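Interleukin-1beta (Gallus gallus, PDB 2WRY) probably acts, through its mature beta-trefoil part, as a secreted cytokine that binds the interleukin-1 receptor and promotes inflammation and fever. Local coordinates at residues V44-A49 with V67-K72; T62-V67 with I109-D114; K75-C80 with A94-D99; I133-Q138 with A155-S160. All blocks are in the same frame, centred on the assembly; numbering follows the deposited sequence.

Overall arrangement
All four contacts lie in one beta-trefoil and each reaches its large antiparallel sheet. Contacts 1 and 2 share strand 66-71, which pairs with strand 45-53 in contact 1 and with strand 110-115 in contact 2; their centres are about 13 Å apart and Val67 serves both. Contact 3 starts from the next strand, 76-83, about 9 Å from contact 1 between centres, and falls in the chain between the two halves of contact 2. Contact 4 comes last, joining strand 132-134, of a separate two-stranded sheet, to strand 157-160, its centre about 21 Å from that of contact 3. Leu69, Met78, Phe110 and Ile133 join them in an apolar core that holds the domain together.

Contact 1 of 4, residues V44-A49 with V67-K72; sequences VRLNIA and VALGIK
Ile48 and Leu69 form a non-hydrogen-bonded pair where strands 45-53 and 66-71 run antiparallel in the beta-trefoil, residues 45-49 lying at 147° to residues 67-71. The two side chains lie alongside each other and point the same way, Ile48 CG1 3.8 Å from Leu69 CD2. The second branch of Ile48 serves a different neighbour: CG2, set anti to the backbone N, slants across Val67 and meets its CG1 at 3.6 Å. Replacing Ile48 with an alanine would probably open a gap, with Leu69 CD2 and Val67 CG1 each losing a packing partner. Farther along the same face, Leu46 and Ile71 repeat the side-by-side arrangement, CD2 of the leucine 3.9 Å from CD1 of the isoleucine, and Phe12 of strand 4-16 also packs on Ile48.

The other face carries smaller groups. Ala49 CB stands 4.2 Å from Ala68 CB, while Asn47 faces Gly70; each of these two pairs exchanges two backbone hydrogen bonds. At the outer end the Lys72 chain, with CG anti to its N (chi1 -176°), runs beside Arg45 in the same direction. Lys72 CD lies 4.1 Å from Arg45 CB and Lys72 CE 3.9 Å from Arg45 NH2; the like-charged Arg45 NH2 and Lys72 NZ, 4.4 Å apart, probably add no attraction. A water bridges the backbones, accepting from Arg45 N and donating to Lys72 O at 2.7 Å.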
loop_
_atom_site.group_PDB
_atom_site.type_symbol
_atom_site.label_atom_id
_atom_site.label_comp_id
_atom_site.label_asym_id
_atom_site.label_seq_id
_atom_site.Cartn_x
_atom_site.Cartn_y
_atom_site.Cartn_z
ATOM N N VAL A 44 0.116 -1.954 12.080
ATOM C CA VAL A 44 -0.639 -1.086 11.215
ATOM C C VAL A 44 -1.802 -1.836 10.555
ATOM O O VAL A 44 -1.613 -2.946 10.060
ATOM C CB VAL A 44 0.313 -0.445 10.171
ATOM C CG1 VAL A 44 -0.456 0.082 8.968
ATOM C CG2 VAL A 44 1.169 0.631 10.849
ATOM N N ARG A 45 -2.997 -1.243 10.589
ATOM C CA ARG A 45 -4.119 -1.709 9.769
ATOM C C ARG A 45 -4.292 -0.709 8.639
ATOM O O ARG A 45 -3.860 0.456 8.757
ATOM C CB ARG A 45 -5.420 -1.813 10.572
ATOM C CG ARG A 45 -5.396 -2.964 11.555
ATOM C CD ARG A 45 -6.706 -3.741 11.543
ATOM N NE ARG A 45 -7.895 -2.969 11.888
ATOM C CZ ARG A 45 -9.145 -3.312 11.563
ATOM N NH1 ARG A 45 -9.398 -4.424 10.864
ATOM N NH2 ARG A 45 -10.152 -2.532 11.942
ATOM N N LEU A 46 -4.885 -1.146 7.534
ATOM C CA LEU A 46 -5.110 -0.251 6.400
ATOM C C LEU A 46 -6.575 0.128 6.308
ATOM O O LEU A 46 -7.453 -0.735 6.413
ATOM C CB LEU A 46 -4.670 -0.897 5.070
ATOM C CG LEU A 46 -3.198 -1.296 4.950
ATOM C CD1 LEU A 46 -2.908 -1.835 3.546
ATOM C CD2 LEU A 46 -2.235 -0.099 5.262
ATOM N N ASN A 47 -6.851 1.406 6.105
ATOM C CA ASN A 47 -8.210 1.808 5.803
ATOM C C ASN A 47 -8.195 1.955 4.293
ATOM O O ASN A 47 -7.655 2.939 3.760
ATOM C CB ASN A 47 -8.562 3.139 6.482
ATOM C CG ASN A 47 -9.983 3.135 7.067
ATOM O OD1 ASN A 47 -10.870 2.369 6.641
ATOM N ND2 ASN A 47 -10.224 4.050 7.997
ATOM N N ILE A 48 -8.713 0.944 3.610
ATOM C CA ILE A 48 -8.668 0.888 2.149
ATOM C C ILE A 48 -9.864 1.600 1.548
ATOM O O ILE A 48 -11.012 1.154 1.690
ATOM C CB ILE A 48 -8.563 -0.559 1.624
ATOM C CG1 ILE A 48 -7.316 -1.221 2.240
ATOM C CG2 ILE A 48 -8.518 -0.545 0.077
ATOM C CD1 ILE A 48 -6.979 -2.602 1.682
ATOM N N ALA A 49 -9.601 2.749 0.928
ATOM C CA ALA A 49 -10.680 3.524 0.301
ATOM C C ALA A 49 -10.881 3.009 -1.107
ATOM O O ALA A 49 -9.959 3.071 -1.941
ATOM C CB ALA A 49 -10.314 4.991 0.234
ATOM N N VAL A 67 -7.833 1.863 -5.452
ATOM C CA VAL A 67 -7.962 2.133 -4.019
ATOM C C VAL A 67 -6.934 3.151 -3.557
ATOM O O VAL A 67 -5.888 3.318 -4.196
ATOM C CB VAL A 67 -7.782 0.843 -3.153
ATOM C CG1 VAL A 67 -8.834 -0.200 -3.481
ATOM C CG2 VAL A 67 -6.353 0.223 -3.320
ATOM N N ALA A 68 -7.231 3.838 -2.439
ATOM C CA ALA A 68 -6.186 4.568 -1.709
ATOM C C ALA A 68 -5.956 3.790 -0.418
ATOM O O ALA A 68 -6.900 3.183 0.111
ATOM C CB ALA A 68 -6.595 6.001 -1.402
ATOM N N LEU A 69 -4.725 3.826 0.093
ATOM C CA LEU A 69 -4.336 3.022 1.265
ATOM C C LEU A 69 -4.024 3.940 2.435
ATOM O O LEU A 69 -2.972 4.581 2.474
ATOM C CB LEU A 69 -3.146 2.146 0.931
ATOM C CG LEU A 69 -3.394 1.225 -0.270
ATOM C CD1 LEU A 69 -2.127 0.455 -0.577
ATOM C CD2 LEU A 69 -4.553 0.270 0.042
ATOM N N GLY A 70 -4.982 4.034 3.361
ATOM C CA GLY A 70 -4.827 4.860 4.544
ATOM C C GLY A 70 -4.174 4.052 5.655
ATOM O O GLY A 70 -4.440 2.855 5.810
ATOM N N ILE A 71 -3.270 4.690 6.388
ATOM C CA ILE A 71 -2.601 4.045 7.513
ATOM C C ILE A 71 -3.486 4.328 8.720
ATOM O O ILE A 71 -3.464 5.459 9.247
ATOM C CB ILE A 71 -1.178 4.621 7.732
ATOM C CG1 ILE A 71 -0.373 4.638 6.418
ATOM C CG2 ILE A 71 -0.446 3.825 8.813
ATOM C CD1 ILE A 71 -0.359 3.262 5.703
ATOM N N LYS A 72 -4.296 3.332 9.103
ATOM C CA LYS A 72 -5.419 3.541 10.012
ATOM C C LYS A 72 -4.961 4.085 11.361
ATOM O O LYS A 72 -4.081 3.526 12.012
ATOM C CB LYS A 72 -6.210 2.242 10.203
ATOM C CG LYS A 72 -7.440 2.441 11.079
ATOM C CD LYS A 72 -8.278 1.161 10.964
ATOM C CE LYS A 72 -9.676 1.337 11.572
ATOM N NZ LYS A 72 -9.609 1.746 12.984
HETATM O O HOH W 1 -3.250 0.950 12.447
#

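Contact 2 of 4, residues T62-V67 with I109-D114; sequences TGQMPV and IFYRLD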
loop_
_atom_site.group_PDB
_atom_site.type_symbol
_atom_site.label_atom_id
_atom_site.label_comp_id
_atom_site.label_asym_id
_atom_site.label_seq_id
_atom_site.Cartn_x
_atom_site.Cartn_y
_atom_site.Cartn_z
ATOM N N THR A 62 -3.175 -2.835 -15.645
ATOM C CA THR A 62 -3.843 -2.502 -14.379
ATOM C C THR A 62 -5.208 -3.184 -14.221
ATOM O O THR A 62 -6.126 -2.942 -15.015
ATOM C CB THR A 62 -4.077 -0.980 -14.281
ATOM O OG1 THR A 62 -4.830 -0.531 -15.418
ATOM C CG2 THR A 62 -2.772 -0.231 -14.257
ATOM N N GLY A 63 -5.342 -4.024 -13.193
ATOM C CA GLY A 63 -6.600 -4.724 -12.909
ATOM C C GLY A 63 -7.497 -3.911 -11.990
ATOM O O GLY A 63 -7.205 -3.739 -10.793
ATOM N N GLN A 64 -8.609 -3.432 -12.547
ATOM C CA GLN A 64 -9.439 -2.425 -11.879
ATOM C C GLN A 64 -10.155 -2.808 -10.572
ATOM O O GLN A 64 -11.133 -3.555 -10.559
ATOM C CB GLN A 64 -10.370 -1.725 -12.864
ATOM C CG GLN A 64 -9.639 -0.683 -13.696
ATOM C CD GLN A 64 -10.359 0.649 -13.717
ATOM O OE1 GLN A 64 -9.742 1.707 -13.551
ATOM N NE2 GLN A 64 -11.674 0.604 -13.909
ATOM N N MET A 65 -9.587 -2.302 -9.487
ATOM C CA MET A 65 -10.234 -2.016 -8.217
ATOM C C MET A 65 -9.282 -0.937 -7.727
ATOM O O MET A 65 -8.310 -1.235 -7.041
ATOM C CB MET A 65 -10.145 -3.176 -7.229
ATOM C CG MET A 65 -11.350 -4.085 -7.122
ATOM S SD MET A 65 -11.064 -5.267 -5.772
ATOM C CE MET A 65 -11.517 -4.276 -4.344
ATOM N N PRO A 66 -9.546 0.324 -8.101
ATOM C CA PRO A 66 -8.627 1.387 -7.707
ATOM C C PRO A 66 -8.895 1.765 -6.248
ATOM O O PRO A 66 -10.066 1.913 -5.858
ATOM C CB PRO A 66 -8.974 2.535 -8.663
ATOM C CG PRO A 66 -10.417 2.274 -9.119
ATOM C CD PRO A 66 -10.718 0.809 -8.851
ATOM N N VAL A 67 -7.833 1.863 -5.452
ATOM C CA VAL A 67 -7.962 2.133 -4.019
ATOM C C VAL A 67 -6.934 3.151 -3.557
ATOM O O VAL A 67 -5.888 3.318 -4.196
ATOM C CB VAL A 67 -7.782 0.843 -3.153
ATOM C CG1 VAL A 67 -8.834 -0.200 -3.481
ATOM C CG2 VAL A 67 -6.353 0.223 -3.320
ATOM N N ILE A 109 -3.399 6.548 -5.752
ATOM C CA ILE A 109 -4.201 5.422 -6.232
ATOM C C ILE A 109 -3.336 4.207 -6.573
ATOM O O ILE A 109 -2.303 4.322 -7.234
ATOM C CB ILE A 109 -5.094 5.824 -7.459
ATOM C CG1 ILE A 109 -6.116 6.893 -7.064
ATOM C CG2 ILE A 109 -5.817 4.605 -8.068
ATOM C CD1 ILE A 109 -7.094 6.436 -5.977
ATOM N N PHE A 110 -3.780 3.054 -6.086
ATOM C CA PHE A 110 -3.198 1.741 -6.404
ATOM C C PHE A 110 -4.294 0.871 -6.951
ATOM O O PHE A 110 -5.453 1.033 -6.585
ATOM C CB PHE A 110 -2.617 1.076 -5.146
ATOM C CG PHE A 110 -1.493 1.870 -4.517
ATOM C CD1 PHE A 110 -1.764 2.977 -3.701
ATOM C CD2 PHE A 110 -0.158 1.525 -4.752
ATOM C CE1 PHE A 110 -0.708 3.720 -3.113
ATOM C CE2 PHE A 110 0.911 2.262 -4.188
ATOM C CZ PHE A 110 0.625 3.382 -3.369
ATOM N N TYR A 111 -3.946 -0.060 -7.842
ATOM C CA TYR A 111 -4.896 -1.109 -8.197
ATOM C C TYR A 111 -4.703 -2.310 -7.307
ATOM O O TYR A 111 -3.601 -2.868 -7.194
ATOM C CB TYR A 111 -4.751 -1.478 -9.664
ATOM C CG TYR A 111 -5.155 -0.324 -10.557
ATOM C CD1 TYR A 111 -6.506 0.005 -10.721
ATOM C CD2 TYR A 111 -4.207 0.442 -11.222
ATOM C CE1 TYR A 111 -6.906 1.045 -11.545
ATOM C CE2 TYR A 111 -4.611 1.525 -12.051
ATOM C CZ TYR A 111 -5.966 1.799 -12.196
ATOM O OH TYR A 111 -6.420 2.848 -12.997
ATOM N N ARG A 112 -5.777 -2.639 -6.603
ATOM C CA ARG A 112 -5.801 -3.810 -5.754
ATOM C C ARG A 112 -6.039 -5.007 -6.665
ATOM O O ARG A 112 -7.080 -5.083 -7.335
ATOM C CB ARG A 112 -6.953 -3.705 -4.766
ATOM C CG ARG A 112 -7.064 -4.953 -3.927
ATOM C CD ARG A 112 -8.066 -4.827 -2.783
ATOM N NE ARG A 112 -8.331 -6.152 -2.208
ATOM C CZ ARG A 112 -8.951 -6.355 -1.045
ATOM N NH1 ARG A 112 -9.363 -5.319 -0.307
ATOM N NH2 ARG A 112 -9.151 -7.598 -0.606
ATOM N N LEU A 113 -5.072 -5.921 -6.702
ATOM C CA LEU A 113 -5.150 -7.065 -7.617
ATOM C C LEU A 113 -5.317 -8.317 -6.782
ATOM O O LEU A 113 -4.356 -8.817 -6.202
ATOM C CB LEU A 113 -3.885 -7.129 -8.488
ATOM C CG LEU A 113 -3.534 -5.831 -9.230
ATOM C CD1 LEU A 113 -2.152 -5.950 -9.831
ATOM C CD2 LEU A 113 -4.543 -5.592 -10.311
ATOM N N ASP A 114 -6.549 -8.807 -6.700
ATOM C CA ASP A 114 -6.817 -9.993 -5.907
ATOM C C ASP A 114 -6.722 -11.272 -6.731
ATOM O O ASP A 114 -7.112 -11.300 -7.915
ATOM C CB ASP A 114 -8.216 -9.932 -5.322
ATOM C CG ASP A 114 -8.348 -8.918 -4.189
ATOM O OD1 ASP A 114 -7.328 -8.518 -3.562
ATOM O OD2 ASP A 114 -9.510 -8.546 -3.906
#
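Tyr111 is wrapped by the chain that leads into strand 66-71, and its ring is the centre of the tight part of the contact. Thr62 lies over one face of the ring, its CB 3.7 Å from the centroid in a CH-pi contact, displaced toward the CD2-CE2 side, where CG2 also touches CE2 at 3.4 Å. Pro66 CB approaches CE1 obliquely and also rests on Ile109 CG2 at 3.8 Å. Pro66 and Tyr111 are a non-hydrogen-bonded antiparallel pair. Next to it, Val67 and Phe110 exchange two backbone hydrogen bonds, both nearly straight, and a third joins Arg112 N to Met65 O.

Gln64 reaches the ring from the exposed side: its side chain runs beside the tyrosine, and OE1 lies at the ring's edge, near its plane, 3.5 Å from CE1. The Met65 and Arg112 end is looser and partly exposed. Their side chains lie alongside each other, touching through the methyl CE and CD at 3.8 Å. Arg112 starts with CG anti to its N (chi1 176°) and runs out extended to NE, which places NE for a salt bridge to Asp114 OD1 at 2.9 Å. The carboxylate oxygen sits in the guanidinium plane and is met on its syn side, which probably helps to fix the rotation of the guanidinium; Thr121 OG1 is a second partner of the same oxygen. Strand 110-115 lies between strands 66-71 and 120-125, while from strand 4-16 Phe4 packs on Tyr111 and Phe12 makes a cation-pi contact with Arg112.

Contact 3 of 4, residues K75-C80 with A94-D99; sequences KLYMSC and ADVMRD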
loop_
_atom_site.group_PDB
_atom_site.type_symbol
_atom_site.label_atom_id
_atom_site.label_comp_id
_atom_site.label_asym_id
_atom_site.label_seq_id
_atom_site.Cartn_x
_atom_site.Cartn_y
_atom_site.Cartn_z
ATOM N N LYS A 75 -3.665 9.075 10.202
ATOM C CA LYS A 75 -4.044 10.206 9.345
ATOM C C LYS A 75 -3.060 10.381 8.165
ATOM O O LYS A 75 -2.764 11.498 7.706
ATOM C CB LYS A 75 -4.224 11.480 10.220
ATOM C CG LYS A 75 -5.464 11.443 11.194
ATOM C CD LYS A 75 -5.258 10.545 12.414
ATOM C CE LYS A 75 -6.345 10.757 13.457
ATOM N NZ LYS A 75 -6.158 9.827 14.609
ATOM N N LEU A 76 -2.585 9.240 7.658
ATOM C CA LEU A 76 -1.645 9.204 6.537
ATOM C C LEU A 76 -2.263 8.383 5.415
ATOM O O LEU A 76 -3.018 7.451 5.683
ATOM C CB LEU A 76 -0.343 8.516 6.955
ATOM C CG LEU A 76 0.508 9.196 8.051
ATOM C CD1 LEU A 76 1.614 8.279 8.570
ATOM C CD2 LEU A 76 1.130 10.526 7.547
ATOM N N TYR A 77 -1.916 8.727 4.169
ATOM C CA TYR A 77 -2.152 7.847 3.013
ATOM C C TYR A 77 -0.842 7.527 2.298
ATOM O O TYR A 77 0.066 8.366 2.273
ATOM C CB TYR A 77 -3.153 8.461 2.028
ATOM C CG TYR A 77 -4.587 8.270 2.469
ATOM C CD1 TYR A 77 -5.343 7.193 1.991
ATOM C CD2 TYR A 77 -5.187 9.132 3.390
ATOM C CE1 TYR A 77 -6.647 6.997 2.383
ATOM C CE2 TYR A 77 -6.508 8.947 3.785
ATOM C CZ TYR A 77 -7.228 7.859 3.283
ATOM O OH TYR A 77 -8.513 7.608 3.679
ATOM N N MET A 78 -0.737 6.302 1.749
ATOM C CA MET A 78 0.437 5.927 0.939
ATOM C C MET A 78 0.384 6.650 -0.391
ATOM O O MET A 78 -0.693 6.841 -0.959
ATOM C CB MET A 78 0.438 4.421 0.656
ATOM C CG MET A 78 0.429 3.604 1.913
ATOM S SD MET A 78 0.885 1.910 1.465
ATOM C CE MET A 78 2.601 1.922 1.844
ATOM N N SER A 79 1.544 6.994 -0.924
ATOM C CA SER A 79 1.588 7.561 -2.293
ATOM C C SER A 79 2.870 7.137 -2.990
ATOM O O SER A 79 3.843 6.810 -2.336
ATOM C CB SER A 79 1.495 9.096 -2.251
ATOM O OG SER A 79 2.656 9.621 -1.652
ATOM N N CYS A 80 2.868 7.152 -4.324
ATOM C CA CYS A 80 4.097 6.902 -5.078
ATOM C C CYS A 80 4.504 8.169 -5.775
ATOM O O CYS A 80 3.700 8.783 -6.482
ATOM C CB CYS A 80 3.834 5.829 -6.117
ATOM S SG CYS A 80 3.439 4.303 -5.340
ATOM N N ALA A 94 -2.643 13.321 4.610
ATOM C CA ALA A 94 -3.657 13.695 3.637
ATOM C C ALA A 94 -4.978 13.337 4.246
ATOM O O ALA A 94 -5.091 12.328 4.953
ATOM C CB ALA A 94 -3.458 12.964 2.289
ATOM N N ASP A 95 -5.960 14.188 3.997
ATOM C CA ASP A 95 -7.346 13.880 4.363
ATOM C C ASP A 95 -7.984 12.961 3.323
ATOM O O ASP A 95 -7.367 12.644 2.290
ATOM C CB ASP A 95 -8.112 15.181 4.566
ATOM C CG ASP A 95 -7.511 16.023 5.693
ATOM O OD1 ASP A 95 -7.401 15.495 6.823
ATOM O OD2 ASP A 95 -7.112 17.182 5.453
ATOM N N VAL A 96 -9.190 12.477 3.611
ATOM C CA VAL A 96 -9.849 11.556 2.702
ATOM C C VAL A 96 -10.261 12.315 1.454
ATOM O O VAL A 96 -10.877 13.377 1.541
ATOM C CB VAL A 96 -11.064 10.879 3.358
ATOM C CG1 VAL A 96 -11.626 9.786 2.425
ATOM C CG2 VAL A 96 -10.686 10.296 4.703
ATOM N N MET A 97 -9.897 11.776 0.297
ATOM C CA MET A 97 -10.096 12.453 -0.981
ATOM C C MET A 97 -11.314 11.912 -1.713
ATOM O O MET A 97 -11.402 10.733 -2.047
ATOM C CB MET A 97 -8.824 12.335 -1.824
ATOM C CG MET A 97 -7.701 13.204 -1.273
ATOM S SD MET A 97 -6.088 12.627 -1.775
ATOM C CE MET A 97 -5.849 11.240 -0.638
ATOM N N ARG A 98 -12.301 12.776 -1.889
ATOM C CA ARG A 98 -13.505 12.431 -2.592
ATOM C C ARG A 98 -13.201 12.228 -4.076
ATOM O O ARG A 98 -13.706 11.309 -4.704
ATOM C CB ARG A 98 -14.527 13.563 -2.396
ATOM C CG ARG A 98 -15.706 13.544 -3.308
ATOM C CD ARG A 98 -16.465 14.882 -3.180
ATOM N NE ARG A 98 -15.614 16.004 -3.586
ATOM C CZ ARG A 98 -15.124 16.961 -2.789
ATOM N NH1 ARG A 98 -15.402 16.997 -1.483
ATOM N NH2 ARG A 98 -14.347 17.898 -3.318
ATOM N N ASP A 99 -12.362 13.102 -4.610
ATOM C CA ASP A 99 -12.074 13.116 -6.040
ATOM C C ASP A 99 -10.597 13.009 -6.328
ATOM O O ASP A 99 -9.772 13.732 -5.760
ATOM C CB ASP A 99 -12.604 14.402 -6.680
ATOM C CG ASP A 99 -14.112 14.492 -6.642
ATOM O OD1 ASP A 99 -14.794 13.643 -7.257
ATOM O OD2 ASP A 99 -14.612 15.433 -5.994
#
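The loop that leaves the beta-hairpin of strands 76-83 and 86-93 turns back over Tyr77, and residues Ala94 to Met97 pass along the tyrosine's ring. Ala94 O lies at the ring's edge, in its plane, 3.6 Å from CD2, so the carbonyl faces the positive rim of the aromatic system and not its pi face. Beyond it, the chain brings Val96 to the phenol end, where its side chain crosses the tyrosine at a slant and CG2 comes to 3.6 Å from OH. Met97 reaches back with its methyl, CE standing 4.5 Å from Tyr77 CG in an oblique approach. No hydrogen bond joins the two segments. An alanine in place of Tyr77 would take away the ring and would probably open a gap beside Ala94 and Val96 and loosen this part of the loop.

Other supports hold the loop as well: Met97 O accepts a hydrogen bond from Tyr51 OH, and Phe108 packs on both Tyr77 and Met97. The whole is a surface arrangement of a beta-trefoil hairpin, with an aromatic residue of its first strand packed against the connection that follows its second.

Contact 4 of 4, residues I133-Q138 with A155-S160; sequences ICTSLQ and ATYKLS
With chi1 at -57°, CG of Tyr157 stands anti to its carbonyl carbon, and the ring extends toward Ile133, whose own CG2 is set anti to the backbone N and turned to the phenol. The two side chains cross at about a right angle, Ile133 CG2 lying 3.5 Å from Tyr157 OH. The hydroxyl also donates to Ile133 O at 2.9 Å, a weak hydrogen bond, and that oxygen lies at the ring's edge, in its plane.

Ile133 O has further company. Ala155 CA approaches it in a CA-H...O contact of 3.5 Å, and a water, also in the plane of the tyrosine ring, lies 2.8 Å from Ile133 O and is within hydrogen-bonding distance of Ala155 O as well. The carbonyl is therefore met from several directions. From the opposite direction to Tyr157 comes Thr135, whose methyl CG2 touches the ring edge, 4.0 Å from CE1, while its OG1 is bonded to Asp16 OD2. Cys134 CB and Ala155 CB also touch, at 4.3 Å.

Tyr157 lies in the last strand, which pairs with the first strand, 4-16, and this closure of N- and C-terminal strands is characteristic of the beta-trefoil barrel.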
loop_
_atom_site.group_PDB
_atom_site.type_symbol
_atom_site.label_atom_id
_atom_site.label_comp_id
_atom_site.label_asym_id
_atom_site.label_seq_id
_atom_site.Cartn_x
_atom_site.Cartn_y
_atom_site.Cartn_z
ATOM N N ILE A 133 3.758 -2.437 -4.489
ATOM C CA ILE A 133 4.171 -2.296 -3.093
ATOM C C ILE A 133 4.877 -3.574 -2.642
ATOM O O ILE A 133 4.366 -4.691 -2.856
ATOM C CB ILE A 133 2.981 -2.010 -2.145
ATOM C CG1 ILE A 133 2.255 -0.718 -2.557
ATOM C CG2 ILE A 133 3.491 -1.977 -0.685
ATOM C CD1 ILE A 133 1.073 -0.393 -1.683
ATOM N N CYS A 134 6.054 -3.426 -2.060
ATOM C CA CYS A 134 6.827 -4.609 -1.679
ATOM C C CYS A 134 7.506 -4.500 -0.331
ATOM O O CYS A 134 7.755 -3.414 0.190
ATOM C CB CYS A 134 7.883 -4.950 -2.744
ATOM S SG CYS A 134 9.151 -3.670 -2.896
ATOM N N THR A 135 7.797 -5.660 0.238
ATOM C CA THR A 135 8.610 -5.728 1.443
ATOM C C THR A 135 9.915 -6.453 1.140
ATOM O O THR A 135 10.036 -7.190 0.152
ATOM C CB THR A 135 7.870 -6.467 2.589
ATOM O OG1 THR A 135 7.689 -7.843 2.236
ATOM C CG2 THR A 135 6.521 -5.780 2.864
ATOM N N SER A 136 10.887 -6.247 2.008
ATOM C CA SER A 136 12.145 -6.934 1.886
ATOM C C SER A 136 11.965 -8.371 2.344
ATOM O O SER A 136 11.051 -8.676 3.098
ATOM C CB SER A 136 13.143 -6.238 2.802
ATOM O OG SER A 136 14.383 -6.898 2.793
ATOM N N LEU A 137 12.848 -9.259 1.900
ATOM C CA LEU A 137 12.916 -10.607 2.487
ATOM C C LEU A 137 13.407 -10.566 3.934
ATOM O O LEU A 137 13.100 -11.476 4.720
ATOM C CB LEU A 137 13.853 -11.494 1.668
ATOM C CG LEU A 137 13.593 -11.631 0.157
ATOM C CD1 LEU A 137 14.609 -12.567 -0.518
ATOM C CD2 LEU A 137 12.190 -12.101 -0.117
ATOM N N GLN A 138 14.162 -9.516 4.275
ATOM C CA GLN A 138 14.686 -9.323 5.638
ATOM C C GLN A 138 13.712 -8.528 6.500
ATOM O O GLN A 138 13.039 -7.638 6.006
ATOM C CB GLN A 138 16.035 -8.601 5.605
ATOM C CG GLN A 138 17.208 -9.461 5.143
ATOM C CD GLN A 138 17.084 -9.921 3.706
ATOM O OE1 GLN A 138 16.700 -9.147 2.824
ATOM N NE2 GLN A 138 17.399 -11.197 3.458
ATOM N N ALA A 155 5.873 -9.098 -2.819
ATOM C CA ALA A 155 4.878 -8.127 -3.292
ATOM C C ALA A 155 3.460 -8.723 -3.194
ATOM O O ALA A 155 2.534 -8.212 -3.795
ATOM C CB ALA A 155 5.187 -7.650 -4.733
ATOM N N THR A 156 3.331 -9.776 -2.392
ATOM C CA THR A 156 2.092 -10.542 -2.243
ATOM C C THR A 156 1.683 -10.506 -0.774
ATOM O O THR A 156 2.524 -10.770 0.121
ATOM C CB THR A 156 2.292 -12.031 -2.686
ATOM O OG1 THR A 156 2.766 -12.081 -4.048
ATOM C CG2 THR A 156 0.973 -12.810 -2.579
ATOM N N TYR A 157 0.396 -10.211 -0.560
ATOM C CA TYR A 157 -0.168 -9.964 0.787
ATOM C C TYR A 157 -1.409 -10.786 1.018
ATOM O O TYR A 157 -2.070 -11.247 0.086
ATOM C CB TYR A 157 -0.509 -8.453 0.965
ATOM C CG TYR A 157 0.697 -7.582 0.743
ATOM C CD1 TYR A 157 1.625 -7.323 1.783
ATOM C CD2 TYR A 157 0.978 -7.103 -0.532
ATOM C CE1 TYR A 157 2.802 -6.579 1.545
ATOM C CE2 TYR A 157 2.142 -6.370 -0.778
ATOM C CZ TYR A 157 3.045 -6.117 0.240
ATOM O OH TYR A 157 4.169 -5.363 -0.045
ATOM N N LYS A 158 -1.731 -10.939 2.289
ATOM C CA LYS A 158 -3.020 -11.497 2.651
ATOM C C LYS A 158 -3.732 -10.467 3.502
ATOM O O LYS A 158 -3.214 -10.074 4.539
ATOM C CB LYS A 158 -2.826 -12.799 3.407
ATOM C CG LYS A 158 -2.363 -13.926 2.497
ATOM C CD LYS A 158 -2.587 -15.302 3.105
ATOM C CE LYS A 158 -2.652 -16.325 1.984
ATOM N NZ LYS A 158 -3.115 -17.677 2.426
ATOM N N LEU A 159 -4.905 -10.042 3.043
ATOM C CA LEU A 159 -5.731 -9.067 3.746
ATOM C C LEU A 159 -6.871 -9.773 4.467
ATOM O O LEU A 159 -7.406 -10.792 3.994
ATOM C CB LEU A 159 -6.323 -8.070 2.753
ATOM C CG LEU A 159 -5.449 -7.087 1.991
ATOM C CD1 LEU A 159 -6.318 -6.473 0.910
ATOM C CD2 LEU A 159 -4.918 -6.011 2.895
ATOM N N SER A 160 -7.228 -9.253 5.625
ATOM C CA SER A 160 -8.393 -9.787 6.310
ATOM C C SER A 160 -9.214 -8.679 6.961
ATOM O O SER A 160 -8.676 -7.826 7.657
ATOM C CB SER A 160 -7.968 -10.843 7.318
ATOM O OG SER A 160 -6.829 -10.488 8.074
HETATM O O HOH W 2 2.078 -5.540 -4.326
#